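Local coordinates for protein phenylacetaldehyde dehydrogenase (Burkholderia cenocepacia, PDB 4O5H) that probably oxidises phenylacetaldehyde to phenylacetic acid with NAD+ as the electron acceptor, as a member of the aldehyde dehydrogenase family, at residues A75-A80 against G202-L207; E95-V100 against G228-V233; D103-N108 against G221-A226; Q137-M142 against M190-I195. All coordinates share one frame; numbering follows the deposited sequence.

Interaction 1. Residues A75-A80 against G202-L207; sequences AAARRA and GCTVVL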
loop_
_atom_site.group_PDB
_atom_site.type_symbol
_atom_site.label_atom_id
_atom_site.label_comp_id
_atom_site.label_asym_id
_atom_site.label_seq_id
_atom_site.Cartn_x
_atom_site.Cartn_y
_atom_site.Cartn_z
ATOM N N ALA A 75 22.761 6.230 2.902
ATOM C CA ALA A 75 23.877 5.780 2.054
ATOM C C ALA A 75 24.436 4.449 2.573
ATOM O O ALA A 75 24.682 3.561 1.767
ATOM C CB ALA A 75 24.962 6.831 1.966
ATOM N N ALA A 76 24.554 4.292 3.895
ATOM C CA ALA A 76 25.057 3.058 4.473
ATOM C C ALA A 76 24.102 1.896 4.238
ATOM O O ALA A 76 24.536 0.790 3.911
ATOM C CB ALA A 76 25.341 3.235 5.957
ATOM N N ALA A 77 22.800 2.137 4.451
ATOM C CA ALA A 77 21.814 1.103 4.257
ATOM C C ALA A 77 21.755 0.662 2.800
ATOM O O ALA A 77 21.644 -0.526 2.521
ATOM C CB ALA A 77 20.429 1.564 4.729
ATOM N N ARG A 78 21.846 1.612 1.896
ATOM C CA ARG A 78 21.965 1.310 0.461
ATOM C C ARG A 78 23.146 0.427 0.172
ATOM O O ARG A 78 23.025 -0.564 -0.532
ATOM C CB ARG A 78 22.105 2.597 -0.376
ATOM C CG ARG A 78 20.778 3.198 -0.776
ATOM C CD ARG A 78 20.374 2.871 -2.201
ATOM N NE ARG A 78 20.124 1.451 -2.452
ATOM C CZ ARG A 78 18.920 0.879 -2.549
ATOM N NH1 ARG A 78 17.774 1.555 -2.344
ATOM N NH2 ARG A 78 18.846 -0.411 -2.817
ATOM N N ARG A 79 24.316 0.809 0.665
ATOM C CA ARG A 79 25.556 0.034 0.413
ATOM C C ARG A 79 25.416 -1.389 0.946
ATOM O O ARG A 79 25.787 -2.339 0.271
ATOM C CB ARG A 79 26.788 0.650 1.097
ATOM C CG ARG A 79 27.464 1.769 0.322
ATOM C CD ARG A 79 28.813 2.191 0.939
ATOM N NE ARG A 79 28.660 2.698 2.309
ATOM C CZ ARG A 79 28.278 3.940 2.635
ATOM N NH1 ARG A 79 27.990 4.852 1.719
ATOM N NH2 ARG A 79 28.198 4.282 3.902
ATOM N N ALA A 80 24.843 -1.520 2.133
ATOM C CA ALA A 80 24.702 -2.851 2.771
ATOM C C ALA A 80 23.764 -3.736 1.978
ATOM O O ALA A 80 23.920 -4.949 1.975
ATOM C CB ALA A 80 24.236 -2.723 4.209
ATOM N N GLY A 202 15.413 -9.720 4.157
ATOM C CA GLY A 202 16.672 -9.317 3.500
ATOM C C GLY A 202 16.750 -7.831 3.190
ATOM O O GLY A 202 17.647 -7.389 2.484
ATOM N N CYS A 203 15.832 -7.049 3.733
ATOM C CA CYS A 203 15.923 -5.585 3.613
ATOM C C CYS A 203 17.069 -5.022 4.509
ATOM O O CYS A 203 17.609 -5.758 5.363
ATOM C CB CYS A 203 14.607 -4.958 4.042
ATOM S SG CYS A 203 13.181 -5.383 3.001
ATOM N N THR A 204 17.369 -3.742 4.342
ATOM C CA THR A 204 18.167 -2.992 5.307
ATOM C C THR A 204 17.325 -1.839 5.788
ATOM O O THR A 204 16.272 -1.558 5.196
ATOM C CB THR A 204 19.516 -2.484 4.712
ATOM O OG1 THR A 204 19.271 -1.604 3.616
ATOM C CG2 THR A 204 20.328 -3.644 4.255
ATOM N N VAL A 205 17.730 -1.190 6.882
ATOM C CA VAL A 205 16.836 -0.311 7.612
ATOM C C VAL A 205 17.552 0.907 8.151
ATOM O O VAL A 205 18.642 0.795 8.702
ATOM C CB VAL A 205 16.257 -1.008 8.877
ATOM C CG1 VAL A 205 15.160 -0.163 9.529
ATOM C CG2 VAL A 205 15.631 -2.331 8.553
ATOM N N VAL A 206 16.926 2.070 8.000
ATOM C CA VAL A 206 17.246 3.244 8.773
ATOM C C VAL A 206 16.070 3.487 9.734
ATOM O O VAL A 206 14.953 3.777 9.302
ATOM C CB VAL A 206 17.475 4.474 7.896
ATOM C CG1 VAL A 206 17.833 5.679 8.749
ATOM C CG2 VAL A 206 18.567 4.197 6.870
ATOM N N LEU A 207 16.348 3.398 11.027
ATOM C CA LEU A 207 15.340 3.608 12.066
ATOM C C LEU A 207 15.476 4.989 12.705
ATOM O O LEU A 207 16.585 5.396 13.062
ATOM C CB LEU A 207 15.497 2.575 13.183
ATOM C CG LEU A 207 14.462 2.716 14.319
ATOM C CD1 LEU A 207 13.080 2.298 13.840
ATOM C CD2 LEU A 207 14.845 1.909 15.527
#
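Thr-204 lays its side chain against one turn of the helix that carries Ala-77 and Ala-80. Its two branches do different work. The hydroxyl is the polar branch: OG1 donates a hydrogen bond to the backbone O of Ala-77, with OG1 and O 2.8 Å apart. The donor does not lie in the plane of that carbonyl. It stands 54° out of it. The hydroxyl therefore comes in above the carbonyl plane. The methyl is the apolar branch. Thr-204 CG2 is anti to the carbonyl carbon of its own residue and packs 4.0 Å from Ala-80 CB. With chi1 at 61°, OG1 sits between the backbone N and the carbonyl carbon, and the hydroxyl and the methyl both face the helix. Ala-77 adds the second apolar touch. Its CB points at the strand and meets Val-206 CG2 at 3.9 Å. The small alanine side chains let the helix come close, and the two short axes approach to 7.7 Å. They run nearly antiparallel, at 167°. Arg-78 turns away from the strand and forms salt bridges with Asp-82 and Asp-255. The contact is buried packing of helix 67-82 on strand 204-208. That strand lies in the mixed sheet between strands 166-181 and 234-236, parallel to both, and Val-177 of strand 166-181 also touches Ala-77 and Thr-204.

Interaction 2. Residues E95-V100 against G228-V233; sequences ERLMLV and GFPDGV
Gly-228 faces Leu-97 at the end of helix 215-227, where a Schellman motif closes the helix with a positive phi. The chain then crosses a loop to strand 234-236, so this is a helix-to-strand connection packed on helix 91-107. Leu-97 CD2 rests 3.9 Å from the carbonyl C of Gly-228, so one leucine methyl lies against the peptide that leaves the helix. Phe-229 comes next and makes the main contact. Its CG is anti to its own carbonyl carbon (chi1 -71°), which leaves the ring beside the backbone N and reaching toward Leu-97. The two side chains pass each other head to tail, with Leu-97 CB 3.5 Å from Phe-229 CZ. Leu-97 CB sits over one face of the ring, 3.9 Å from the centroid and 25° off the normal, a CH-pi contact. The touch is displaced toward the rim. The phenyl ring reaches on to helix 187-201, where it meets Leu-199. Pro-230 follows with a looser contact: its CD is 4.5 Å from Leu-97 CD1. Trp-86 of helix 85-88 packs on both Leu-97 and Pro-230. From Pro-230 to Val-233 the loop makes a type II beta turn, with Gly-232 at its third position. Val-233 N bonds back to Pro-230 O across the turn. On the other side of the interface, Met-98 approaches the phenyl edge in the plane of the ring, its CG 3.9 Å from Phe-229 CZ.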
loop_
_atom_site.group_PDB
_atom_site.type_symbol
_atom_site.label_atom_id
_atom_site.label_comp_id
_atom_site.label_asym_id
_atom_site.label_seq_id
_atom_site.Cartn_x
_atom_site.Cartn_y
_atom_site.Cartn_z
ATOM N N GLU A 95 18.079 -16.084 9.507
ATOM C CA GLU A 95 17.350 -16.791 10.553
ATOM C C GLU A 95 18.210 -16.881 11.811
ATOM O O GLU A 95 17.759 -16.505 12.906
ATOM C CB GLU A 95 16.972 -18.188 10.027
ATOM C CG GLU A 95 16.262 -19.101 11.004
ATOM C CD GLU A 95 16.031 -20.464 10.351
ATOM O OE1 GLU A 95 17.017 -21.194 10.115
ATOM O OE2 GLU A 95 14.837 -20.775 10.066
ATOM N N ARG A 96 19.448 -17.335 11.637
ATOM C CA ARG A 96 20.344 -17.576 12.764
ATOM C C ARG A 96 20.587 -16.286 13.535
ATOM O O ARG A 96 20.478 -16.246 14.776
ATOM C CB ARG A 96 21.668 -18.161 12.295
ATOM C CG ARG A 96 22.625 -18.451 13.458
ATOM C CD ARG A 96 23.929 -19.037 13.054
ATOM N NE ARG A 96 23.800 -20.337 12.378
ATOM C CZ ARG A 96 23.748 -21.561 12.944
ATOM N NH1 ARG A 96 23.678 -21.745 14.250
ATOM N NH2 ARG A 96 23.707 -22.625 12.156
ATOM N N LEU A 97 20.905 -15.230 12.802
ATOM C CA LEU A 97 21.247 -13.947 13.430
ATOM C C LEU A 97 20.040 -13.366 14.207
ATOM O O LEU A 97 20.195 -12.825 15.292
ATOM C CB LEU A 97 21.748 -12.936 12.410
ATOM C CG LEU A 97 23.083 -13.297 11.736
ATOM C CD1 LEU A 97 23.331 -12.360 10.574
ATOM C CD2 LEU A 97 24.219 -13.197 12.713
ATOM N N MET A 98 18.867 -13.469 13.620
ATOM C CA MET A 98 17.648 -12.975 14.274
ATOM C C MET A 98 17.380 -13.756 15.534
ATOM O O MET A 98 16.952 -13.174 16.534
ATOM C CB MET A 98 16.470 -13.033 13.314
ATOM C CG MET A 98 16.614 -12.044 12.159
ATOM S SD MET A 98 15.199 -12.075 11.041
ATOM C CE MET A 98 13.960 -11.400 12.098
ATOM N N LEU A 99 17.606 -15.077 15.520
ATOM C CA LEU A 99 17.381 -15.894 16.723
ATOM C C LEU A 99 18.323 -15.536 17.860
ATOM O O LEU A 99 17.925 -15.482 19.039
ATOM C CB LEU A 99 17.496 -17.395 16.400
ATOM C CG LEU A 99 16.417 -17.946 15.487
ATOM C CD1 LEU A 99 16.767 -19.366 15.041
ATOM C CD2 LEU A 99 15.064 -17.922 16.174
ATOM N N VAL A 100 19.571 -15.272 17.513
ATOM C CA VAL A 100 20.561 -14.789 18.465
ATOM C C VAL A 100 20.105 -13.463 19.070
ATOM O O VAL A 100 20.194 -13.266 20.267
ATOM C CB VAL A 100 21.952 -14.618 17.788
ATOM C CG1 VAL A 100 22.928 -13.898 18.718
ATOM C CG2 VAL A 100 22.525 -15.989 17.420
ATOM N N GLY A 228 25.687 -9.975 15.507
ATOM C CA GLY A 228 26.546 -10.229 14.375
ATOM C C GLY A 228 26.002 -9.719 13.044
ATOM O O GLY A 228 26.513 -10.062 12.006
ATOM N N PHE A 229 25.017 -8.820 13.057
ATOM C CA PHE A 229 24.531 -8.282 11.763
ATOM C C PHE A 229 25.597 -7.450 11.058
ATOM O O PHE A 229 26.282 -6.707 11.691
ATOM C CB PHE A 229 23.267 -7.480 11.958
ATOM C CG PHE A 229 22.059 -8.347 12.286
ATOM C CD1 PHE A 229 21.294 -8.888 11.271
ATOM C CD2 PHE A 229 21.724 -8.637 13.611
ATOM C CE1 PHE A 229 20.203 -9.693 11.555
ATOM C CE2 PHE A 229 20.656 -9.473 13.910
ATOM C CZ PHE A 229 19.878 -9.977 12.885
ATOM N N PRO A 230 25.714 -7.572 9.730
ATOM C CA PRO A 230 26.731 -6.797 9.040
ATOM C C PRO A 230 26.457 -5.308 9.184
ATOM O O PRO A 230 25.306 -4.881 9.305
ATOM C CB PRO A 230 26.550 -7.221 7.583
ATOM C CG PRO A 230 26.050 -8.618 7.653
ATOM C CD PRO A 230 25.169 -8.637 8.873
ATOM N N ASP A 231 27.512 -4.532 9.166
ATOM C CA ASP A 231 27.388 -3.093 9.271
ATOM C C ASP A 231 26.490 -2.502 8.174
ATOM O O ASP A 231 26.559 -2.904 7.002
ATOM C CB ASP A 231 28.776 -2.435 9.182
ATOM C CG ASP A 231 29.642 -2.759 10.386
ATOM O OD1 ASP A 231 29.155 -2.796 11.544
ATOM O OD2 ASP A 231 30.817 -3.004 10.165
ATOM N N GLY A 232 25.650 -1.553 8.585
ATOM C CA GLY A 232 24.788 -0.842 7.679
ATOM C C GLY A 232 23.440 -1.525 7.439
ATOM O O GLY A 232 22.567 -0.949 6.809
ATOM N N VAL A 233 23.276 -2.754 7.927
ATOM C CA VAL A 233 22.004 -3.435 7.812
ATOM C C VAL A 233 20.924 -2.757 8.664
ATOM O O VAL A 233 19.782 -2.642 8.231
ATOM C CB VAL A 233 22.139 -4.952 8.140
ATOM C CG1 VAL A 233 20.790 -5.630 8.159
ATOM C CG2 VAL A 233 23.009 -5.582 7.060
#

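Interaction 3. Residues D103-N108 against G221-A226; sequences DLIEAN and GELIQA. With EDO (1,2-ethanediol), chain H.
This is an apolar helix-to-helix contact between the C-terminal end of helix 91-107 and helix 215-227, centred on Leu-104 and Leu-223. The short axes come no closer than 10.2 Å and run at 131°. Leu-104 reaches across with one methyl. Its CG is anti to its carbonyl carbon (chi1 -71°), and this sends CD1 to 3.6 Å from the backbone O of Leu-223 and 4.0 Å from Ala-226 CB. Leu-223 answers with both of its methyls. CD1 packs 4.1 Å from Ile-105 CG1, while CD2 lies 4.0 Å from Asn-108 ND2. Leu-112 of helix 109-120 also touches Leu-223 and Ile-105. Asn-108 is the first residue to leave helix 91-107. Its ND2 donates a 2.9 Å hydrogen bond back to Leu-104 O, with an N-H...O angle of 157°. Away from the interface, Asp-103 OD2 accepts a hydrogen bond from O1 of a 1,2-ethanediol at 2.9 Å, and OD1 a weak one from O2. Methyl packing thus carries the contact, and no hydrogen bond crosses it. The one amide that meets Leu-223 spends a hydrogen on its own helix end, which probably limits its rotation and helps a polar group to sit beside a leucine methyl.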
loop_
_atom_site.group_PDB
_atom_site.type_symbol
_atom_site.label_atom_id
_atom_site.label_comp_id
_atom_site.label_asym_id
_atom_site.label_seq_id
_atom_site.Cartn_x
_atom_site.Cartn_y
_atom_site.Cartn_z
ATOM N N ASP A 103 17.359 -13.951 21.702
ATOM C CA ASP A 103 17.941 -14.403 22.970
ATOM C C ASP A 103 18.656 -13.271 23.730
ATOM O O ASP A 103 18.542 -13.180 24.943
ATOM C CB ASP A 103 18.931 -15.531 22.720
ATOM C CG ASP A 103 18.257 -16.860 22.415
ATOM O OD1 ASP A 103 17.072 -17.055 22.777
ATOM O OD2 ASP A 103 18.977 -17.747 21.847
ATOM N N LEU A 104 19.407 -12.430 23.014
ATOM C CA LEU A 104 20.097 -11.316 23.645
ATOM C C LEU A 104 19.114 -10.339 24.290
ATOM O O LEU A 104 19.399 -9.815 25.351
ATOM C CB LEU A 104 20.997 -10.585 22.647
ATOM C CG LEU A 104 22.264 -11.303 22.187
ATOM C CD1 LEU A 104 22.927 -10.543 21.060
ATOM C CD2 LEU A 104 23.270 -11.433 23.325
ATOM N N ILE A 105 17.969 -10.102 23.649
ATOM C CA ILE A 105 16.949 -9.228 24.226
ATOM C C ILE A 105 16.425 -9.833 25.542
ATOM O O ILE A 105 16.397 -9.161 26.557
ATOM C CB ILE A 105 15.800 -8.959 23.248
ATOM C CG1 ILE A 105 16.325 -8.089 22.077
ATOM C CG2 ILE A 105 14.613 -8.309 23.954
ATOM C CD1 ILE A 105 15.404 -8.078 20.870
ATOM N N GLU A 106 16.076 -11.120 25.488
ATOM C CA GLU A 106 15.636 -11.821 26.661
ATOM C C GLU A 106 16.694 -11.847 27.764
ATOM O O GLU A 106 16.355 -11.725 28.925
ATOM C CB GLU A 106 15.189 -13.232 26.285
ATOM C CG GLU A 106 13.849 -13.203 25.532
ATOM C CD GLU A 106 13.416 -14.536 24.962
ATOM O OE1 GLU A 106 14.188 -15.505 24.960
ATOM O OE2 GLU A 106 12.280 -14.619 24.470
ATOM N N ALA A 107 17.966 -12.006 27.385
ATOM C CA ALA A 107 19.044 -12.069 28.396
ATOM C C ALA A 107 19.194 -10.734 29.106
ATOM O O ALA A 107 19.682 -10.680 30.206
ATOM C CB ALA A 107 20.384 -12.506 27.757
ATOM N N ASN A 108 18.821 -9.647 28.446
ATOM C CA ASN A 108 18.999 -8.322 28.996
ATOM C C ASN A 108 17.661 -7.617 29.214
ATOM O O ASN A 108 17.575 -6.397 29.150
ATOM C CB ASN A 108 19.890 -7.502 28.050
ATOM C CG ASN A 108 21.309 -8.059 27.968
ATOM O OD1 ASN A 108 22.107 -7.831 28.852
ATOM N ND2 ASN A 108 21.595 -8.812 26.914
ATOM N N GLY A 221 20.410 -1.256 19.212
ATOM C CA GLY A 221 21.566 -1.155 18.275
ATOM C C GLY A 221 22.799 -1.894 18.726
ATOM O O GLY A 221 23.406 -2.604 17.956
ATOM N N GLU A 222 23.133 -1.761 20.010
ATOM C CA GLU A 222 24.243 -2.501 20.619
ATOM C C GLU A 222 23.998 -4.018 20.514
ATOM O O GLU A 222 24.922 -4.779 20.162
ATOM C CB GLU A 222 24.432 -2.102 22.069
ATOM C CG GLU A 222 24.770 -0.608 22.247
ATOM C CD GLU A 222 25.064 -0.233 23.684
ATOM O OE1 GLU A 222 25.024 -1.111 24.559
ATOM O OE2 GLU A 222 25.348 0.957 23.952
ATOM N N LEU A 223 22.767 -4.457 20.802
ATOM C CA LEU A 223 22.457 -5.880 20.771
ATOM C C LEU A 223 22.510 -6.412 19.315
ATOM O O LEU A 223 22.915 -7.544 19.068
ATOM C CB LEU A 223 21.075 -6.156 21.434
ATOM C CG LEU A 223 20.955 -5.735 22.916
ATOM C CD1 LEU A 223 19.577 -6.063 23.449
ATOM C CD2 LEU A 223 21.996 -6.406 23.787
ATOM N N ILE A 224 22.094 -5.582 18.365
ATOM C CA ILE A 224 22.128 -5.934 16.953
ATOM C C ILE A 224 23.578 -6.156 16.505
ATOM O O ILE A 224 23.879 -7.179 15.845
ATOM C CB ILE A 224 21.416 -4.876 16.106
ATOM C CG1 ILE A 224 19.901 -4.993 16.287
ATOM C CG2 ILE A 224 21.788 -4.982 14.629
ATOM C CD1 ILE A 224 19.095 -3.841 15.715
ATOM N N GLN A 225 24.494 -5.275 16.937
ATOM C CA GLN A 225 25.897 -5.481 16.636
ATOM C C GLN A 225 26.374 -6.737 17.312
ATOM O O GLN A 225 27.095 -7.535 16.711
ATOM C CB GLN A 225 26.784 -4.322 17.106
ATOM C CG GLN A 225 26.539 -3.046 16.386
ATOM C CD GLN A 225 27.722 -2.080 16.555
ATOM O OE1 GLN A 225 28.268 -1.909 17.663
ATOM N NE2 GLN A 225 28.119 -1.461 15.453
ATOM N N ALA A 226 25.976 -6.932 18.568
ATOM C CA ALA A 226 26.461 -8.100 19.305
ATOM C C ALA A 226 25.968 -9.407 18.670
ATOM O O ALA A 226 26.639 -10.432 18.750
ATOM C CB ALA A 226 26.060 -7.999 20.749
HETATM C C1 EDO H . 16.847 -20.495 21.885
HETATM O O1 EDO H . 17.105 -19.666 20.728
HETATM C C2 EDO H . 15.516 -20.174 22.598
HETATM O O2 EDO H . 15.636 -19.691 23.975
#

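Interaction 4. Residues Q137-M142 against M190-I195; sequences QCFRYM and MAAWKI
Two nearly parallel helices, 124-145 and 187-201, pack side by side here in the buried interior of the aldehyde dehydrogenase fold. Their short axes come within 9.2 Å and differ by 14° in direction. Ala-192 lies in the middle of the contact, with Cys-138 and Phe-139 facing it. Phe-139 CE2 is 3.6 Å from Ala-192 CB, an oblique approach to the ring. Further along helix 187-201, Ile-195 meets the phenyl edge. Its CG2 lies close to the ring plane, 3.9 Å from Phe-139 CE1. That methyl is anti to the backbone N of Ile-195, and the two side chains cross at a slant. Ala-196 and Leu-199, farther along helix 187-201, also touch the phenyl ring. Cys-138 extends its sulfur between the helices. With chi1 at -175°, SG points across to Trp-193 and lies 3.8 Å from CD1 of its indole. The sulfur is 4.9 Å from the centroid of the five-membered ring and 68° off the normal, so this sulfur-aromatic contact is oblique. SG is also 3.8 Å from Ala-192 O. No hydrogen bond joins the two segments. The helices are held by close packing of a thiol, a methyl, a branched aliphatic chain and two aromatic rings, and the small Ala-192 gives the phenyl ring room beside the backbone.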
loop_
_atom_site.group_PDB
_atom_site.type_symbol
_atom_site.label_atom_id
_atom_site.label_comp_id
_atom_site.label_asym_id
_atom_site.label_seq_id
_atom_site.Cartn_x
_atom_site.Cartn_y
_atom_site.Cartn_z
ATOM N N GLN A 137 10.054 -11.809 21.150
ATOM C CA GLN A 137 9.281 -12.786 20.414
ATOM C C GLN A 137 9.041 -12.357 18.971
ATOM O O GLN A 137 8.924 -13.205 18.109
ATOM C CB GLN A 137 7.925 -13.105 21.088
ATOM C CG GLN A 137 8.063 -13.825 22.404
ATOM C CD GLN A 137 8.391 -15.315 22.268
ATOM O OE1 GLN A 137 8.755 -15.816 21.197
ATOM N NE2 GLN A 137 8.329 -16.007 23.383
ATOM N N CYS A 138 8.927 -11.048 18.718
ATOM C CA CYS A 138 8.745 -10.576 17.361
ATOM C C CYS A 138 9.956 -10.949 16.513
ATOM O O CYS A 138 9.806 -11.488 15.436
ATOM C CB CYS A 138 8.551 -9.068 17.318
ATOM S SG CYS A 138 8.174 -8.456 15.658
ATOM N N PHE A 139 11.180 -10.701 17.018
ATOM C CA PHE A 139 12.366 -11.148 16.306
ATOM C C PHE A 139 12.406 -12.668 16.116
ATOM O O PHE A 139 12.788 -13.142 15.066
ATOM C CB PHE A 139 13.647 -10.662 16.991
ATOM C CG PHE A 139 13.956 -9.193 16.735
ATOM C CD1 PHE A 139 14.407 -8.792 15.483
ATOM C CD2 PHE A 139 13.738 -8.242 17.721
ATOM C CE1 PHE A 139 14.658 -7.451 15.220
ATOM C CE2 PHE A 139 14.007 -6.884 17.476
ATOM C CZ PHE A 139 14.455 -6.495 16.217
ATOM N N ARG A 140 12.011 -13.424 17.135
ATOM C CA ARG A 140 12.047 -14.894 17.022
ATOM C C ARG A 140 11.012 -15.394 15.988
ATOM O O ARG A 140 11.331 -16.227 15.112
ATOM C CB ARG A 140 11.803 -15.564 18.395
ATOM C CG ARG A 140 11.869 -17.093 18.329
ATOM C CD ARG A 140 11.930 -17.704 19.704
ATOM N NE ARG A 140 13.121 -17.313 20.427
ATOM C CZ ARG A 140 13.132 -16.637 21.575
ATOM N NH1 ARG A 140 12.019 -16.244 22.169
ATOM N NH2 ARG A 140 14.294 -16.331 22.163
ATOM N N TYR A 141 9.777 -14.883 16.101
ATOM C CA TYR A 141 8.694 -15.275 15.176
ATOM C C TYR A 141 9.116 -14.978 13.728
ATOM O O TYR A 141 9.067 -15.855 12.843
ATOM C CB TYR A 141 7.403 -14.573 15.554
ATOM C CG TYR A 141 6.271 -14.751 14.561
ATOM C CD1 TYR A 141 5.453 -15.846 14.609
ATOM C CD2 TYR A 141 6.098 -13.850 13.513
ATOM C CE1 TYR A 141 4.442 -16.026 13.676
ATOM C CE2 TYR A 141 5.112 -14.032 12.558
ATOM C CZ TYR A 141 4.272 -15.120 12.665
ATOM O OH TYR A 141 3.285 -15.309 11.700
ATOM N N MET A 142 9.599 -13.754 13.481
ATOM C CA MET A 142 9.999 -13.371 12.128
ATOM C C MET A 142 11.241 -14.114 11.631
ATOM O O MET A 142 11.378 -14.359 10.447
ATOM C CB MET A 142 10.205 -11.841 12.059
ATOM C CG MET A 142 8.939 -11.022 12.360
ATOM S SD MET A 142 7.654 -11.290 11.130
ATOM C CE MET A 142 6.261 -10.587 12.010
ATOM N N MET A 190 7.833 -1.183 19.093
ATOM C CA MET A 190 7.553 -0.680 17.760
ATOM C C MET A 190 8.809 -0.773 16.890
ATOM O O MET A 190 8.717 -1.031 15.685
ATOM C CB MET A 190 7.031 0.783 17.807
ATOM C CG MET A 190 5.641 1.114 18.394
ATOM S SD MET A 190 4.327 0.168 17.668
ATOM C CE MET A 190 4.403 -1.337 18.662
ATOM N N ALA A 191 9.988 -0.580 17.476
ATOM C CA ALA A 191 11.241 -0.742 16.739
ATOM C C ALA A 191 11.337 -2.173 16.232
ATOM O O ALA A 191 11.715 -2.423 15.072
ATOM C CB ALA A 191 12.443 -0.406 17.624
ATOM N N ALA A 192 11.019 -3.115 17.106
ATOM C CA ALA A 192 11.043 -4.525 16.727
ATOM C C ALA A 192 10.043 -4.821 15.616
ATOM O O ALA A 192 10.369 -5.527 14.647
ATOM C CB ALA A 192 10.777 -5.403 17.925
ATOM N N TRP A 193 8.830 -4.293 15.745
ATOM C CA TRP A 193 7.831 -4.529 14.715
ATOM C C TRP A 193 8.291 -4.058 13.331
ATOM O O TRP A 193 7.946 -4.681 12.350
ATOM C CB TRP A 193 6.549 -3.821 15.030
ATOM C CG TRP A 193 5.787 -4.428 16.108
ATOM C CD1 TRP A 193 6.139 -5.460 16.910
ATOM C CD2 TRP A 193 4.527 -3.999 16.547
ATOM N NE1 TRP A 193 5.166 -5.699 17.826
ATOM C CE2 TRP A 193 4.148 -4.825 17.606
ATOM C CE3 TRP A 193 3.623 -3.034 16.077
ATOM C CZ2 TRP A 193 2.920 -4.699 18.249
ATOM C CZ3 TRP A 193 2.393 -2.905 16.700
ATOM C CH2 TRP A 193 2.065 -3.728 17.797
ATOM N N LYS A 194 9.051 -2.987 13.252
ATOM C CA LYS A 194 9.505 -2.474 11.947
ATOM C C LYS A 194 10.758 -3.173 11.486
ATOM O O LYS A 194 10.956 -3.384 10.302
ATOM C CB LYS A 194 9.853 -0.993 12.008
ATOM C CG LYS A 194 8.787 -0.062 12.538
ATOM C CD LYS A 194 7.584 0.011 11.674
ATOM C CE LYS A 194 6.806 1.292 11.953
ATOM N NZ LYS A 194 5.363 1.014 11.745
ATOM N N ILE A 195 11.669 -3.440 12.395
ATOM C CA ILE A 195 12.981 -3.978 11.998
ATOM C C ILE A 195 12.893 -5.486 11.684
ATOM O O ILE A 195 13.507 -5.943 10.742
ATOM C CB ILE A 195 14.029 -3.731 13.116
ATOM C CG1 ILE A 195 14.305 -2.234 13.249
ATOM C CG2 ILE A 195 15.336 -4.477 12.844
ATOM C CD1 ILE A 195 15.131 -1.896 14.484
#

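The contacts pack helices 67-82, 91-107 and 124-145 around strand 204-208 and helices 187-201 and 215-227. Along the chain, the first segments of interactions 1 to 4 come in order, then 190-195, 202-207, 221-226 and 228-233. Interactions 2 and 3 share helix 91-107, with centres about 10 Å apart. Interaction 4 is about 13 Å from both, centre to centre. Interaction 1 is also about 13 Å from interaction 2, centre to centre, and Val-205 N probably bonds to Val-233 O between them. Leu-207 packs on Ala-191 and Ile-195, joining interactions 1 and 4. Arg-140 ties interaction 4 to interaction 3 by salt bridges to Asp-103 and Glu-106. Interaction 1 meets the mixed sheet directly; interactions 3 and 4 join helix to helix.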